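PDB 4ZWN: monoglyceride lipase from Saccharomyces cerevisiae, which hydrolyses monoacylglycerols to free fatty acids and glycerol, preferring monounsaturated substrates, and also takes part in breaking down fatty acid ethyl esters. Local coordinates for residues A[74-79]-A[217-222]. The protein carries 2 engineered substitutions. Numbering follows the deposited sequence.
Sequences TKIQFR and RAFLGS
Lys75 meets Phe219 through its aliphatic chain. Its CD lies 3.8 Å from CZ of Phe219, at the ring edge and near the ring plane. CB and CG run out in an extended line, with CG anti to the backbone N (chi1 177°). The chain then bends at its last two torsions, and its charged end makes a cation-pi contact with Tyr25. Tyr25 also packs edge-to-face with Phe219, so the three form one cluster. The CA of Lys75 sits over the centre of the Phe78 ring, 3.4 Å above its plane.

Ile76 CD1 reaches a second part of the same ring edge, 4.3 Å from CE2 of Phe219. The same methyl is 4.3 Å from CD1 of Leu220. One branch tip touches two consecutive residues of helix 214-222. The backbones stay well separated, with the CA atoms of Ile76 and Leu220 9.3 Å apart.

The contact joins the 3-10 turn 74-77, just ahead of helix 78-86 of the alpha/beta-hydrolase core, to a short helix of the insertion between strands 165-169 and 264-269, the cap of this family. The side chain of Leu220 is about 8 Å from that of His302, inferred to belong to the charge relay. No hydrogen bond or salt bridge crosses between the segments. Their contact rests on apolar side chains and the methylenes of Lys75, which implies cohesion by van der Waals packing and hydrophobic burial.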
loop_
_atom_site.group_PDB
_atom_site.type_symbol
_atom_site.label_atom_id
_atom_site.label_comp_id
_atom_site.label_asym_id
_atom_site.label_seq_id
_atom_site.Cartn_x
_atom_site.Cartn_y
_atom_site.Cartn_z
ATOM N N THR A 74 -9.863 -4.513 -1.002
ATOM C CA THR A 74 -9.472 -5.851 -0.546
ATOM C C THR A 74 -9.110 -6.835 -1.664
ATOM O O THR A 74 -8.065 -7.480 -1.602
ATOM C CB THR A 74 -10.585 -6.495 0.301
ATOM O OG1 THR A 74 -11.796 -6.554 -0.464
ATOM C CG2 THR A 74 -10.825 -5.690 1.570
ATOM N N LYS A 75 -9.966 -6.942 -2.678
ATOM C CA LYS A 75 -9.774 -7.913 -3.758
ATOM C C LYS A 75 -8.440 -7.735 -4.481
ATOM O O LYS A 75 -7.841 -8.709 -4.943
ATOM C CB LYS A 75 -10.927 -7.828 -4.769
ATOM C CG LYS A 75 -10.780 -8.761 -5.970
ATOM C CD LYS A 75 -11.950 -8.636 -6.935
ATOM C CE LYS A 75 -13.149 -9.447 -6.467
ATOM N NZ LYS A 75 -12.847 -10.905 -6.462
ATOM N N ILE A 76 -7.976 -6.492 -4.578
ATOM C CA ILE A 76 -6.720 -6.203 -5.262
ATOM C C ILE A 76 -5.550 -6.886 -4.552
ATOM O O ILE A 76 -4.591 -7.321 -5.189
ATOM C CB ILE A 76 -6.466 -4.683 -5.356
ATOM C CG1 ILE A 76 -7.657 -3.987 -6.018
ATOM C CG2 ILE A 76 -5.189 -4.389 -6.136
ATOM C CD1 ILE A 76 -7.935 -4.455 -7.434
ATOM N N GLN A 77 -5.642 -7.005 -3.233
ATOM C CA GLN A 77 -4.568 -7.624 -2.468
ATOM C C GLN A 77 -4.785 -9.120 -2.241
ATOM O O GLN A 77 -4.043 -9.744 -1.482
ATOM C CB GLN A 77 -4.392 -6.909 -1.127
ATOM C CG GLN A 77 -3.257 -5.899 -1.126
ATOM C CD GLN A 77 -3.416 -4.845 -2.204
ATOM O OE1 GLN A 77 -2.751 -4.888 -3.239
ATOM N NE2 GLN A 77 -4.300 -3.885 -1.962
ATOM N N PHE A 78 -5.788 -9.694 -2.904
ATOM C CA PHE A 78 -6.048 -11.131 -2.802
ATOM C C PHE A 78 -4.834 -11.954 -3.215
ATOM O O PHE A 78 -4.443 -12.890 -2.521
ATOM C CB PHE A 78 -7.245 -11.541 -3.664
ATOM C CG PHE A 78 -8.579 -11.299 -3.017
ATOM C CD1 PHE A 78 -8.669 -10.652 -1.794
ATOM C CD2 PHE A 78 -9.745 -11.733 -3.626
ATOM C CE1 PHE A 78 -9.900 -10.430 -1.197
ATOM C CE2 PHE A 78 -10.975 -11.517 -3.035
ATOM C CZ PHE A 78 -11.051 -10.864 -1.819
ATOM N N ARG A 79 -4.254 -11.597 -4.356
ATOM C CA ARG A 79 -3.108 -12.306 -4.912
ATOM C C ARG A 79 -1.955 -12.353 -3.911
ATOM O O ARG A 79 -1.308 -13.385 -3.739
ATOM C CB ARG A 79 -2.670 -11.635 -6.216
ATOM C CG ARG A 79 -1.789 -12.465 -7.133
ATOM C CD ARG A 79 -1.458 -11.653 -8.385
ATOM N NE ARG A 79 -0.670 -12.392 -9.368
ATOM C CZ ARG A 79 -0.246 -11.877 -10.520
ATOM N NH1 ARG A 79 -0.533 -10.618 -10.831
ATOM N NH2 ARG A 79 0.466 -12.615 -11.361
ATOM N N ARG A 217 -5.500 -6.001 -16.900
ATOM C CA ARG A 217 -5.981 -4.743 -17.459
ATOM C C ARG A 217 -7.478 -4.813 -17.746
ATOM O O ARG A 217 -8.236 -3.912 -17.381
ATOM C CB ARG A 217 -5.223 -4.399 -18.740
ATOM C CG ARG A 217 -4.184 -3.309 -18.586
ATOM C CD ARG A 217 -3.578 -2.954 -19.934
ATOM N NE ARG A 217 -2.151 -3.250 -19.988
ATOM C CZ ARG A 217 -1.416 -3.182 -21.092
ATOM N NH1 ARG A 217 -1.974 -2.833 -22.243
ATOM N NH2 ARG A 217 -0.121 -3.465 -21.046
ATOM N N ALA A 218 -7.895 -5.895 -18.400
ATOM C CA ALA A 218 -9.294 -6.086 -18.765
ATOM C C ALA A 218 -10.178 -6.171 -17.528
ATOM O O ALA A 218 -11.268 -5.598 -17.492
ATOM C CB ALA A 218 -9.451 -7.334 -19.616
ATOM N N PHE A 219 -9.702 -6.889 -16.516
ATOM C CA PHE A 219 -10.423 -7.009 -15.255
ATOM C C PHE A 219 -10.601 -5.658 -14.570
ATOM O O PHE A 219 -11.702 -5.306 -14.148
ATOM C CB PHE A 219 -9.695 -7.970 -14.312
ATOM C CG PHE A 219 -10.002 -7.739 -12.859
ATOM C CD1 PHE A 219 -11.200 -8.171 -12.312
ATOM C CD2 PHE A 219 -9.091 -7.091 -12.036
ATOM C CE1 PHE A 219 -11.484 -7.960 -10.976
ATOM C CE2 PHE A 219 -9.370 -6.877 -10.700
ATOM C CZ PHE A 219 -10.568 -7.312 -10.169
ATOM N N LEU A 220 -9.505 -4.912 -14.462
ATOM C CA LEU A 220 -9.501 -3.642 -13.748
ATOM C C LEU A 220 -10.421 -2.621 -14.411
ATOM O O LEU A 220 -11.155 -1.900 -13.735
ATOM C CB LEU A 220 -8.078 -3.087 -13.661
ATOM C CG LEU A 220 -7.847 -1.980 -12.634
ATOM C CD1 LEU A 220 -8.136 -2.489 -11.230
ATOM C CD2 LEU A 220 -6.428 -1.452 -12.735
ATOM N N GLY A 221 -10.383 -2.573 -15.739
ATOM C CA GLY A 221 -11.203 -1.644 -16.494
ATOM C C GLY A 221 -12.684 -1.973 -16.452
ATOM O O GLY A 221 -13.525 -1.110 -16.704
ATOM N N SER A 222 -13.006 -3.222 -16.131
ATOM C CA SER A 222 -14.394 -3.671 -16.103
ATOM C C SER A 222 -14.917 -3.829 -14.680
ATOM O O SER A 222 -16.113 -4.016 -14.469
ATOM C CB SER A 222 -14.542 -4.995 -16.853
ATOM O OG SER A 222 -14.083 -4.881 -18.187
#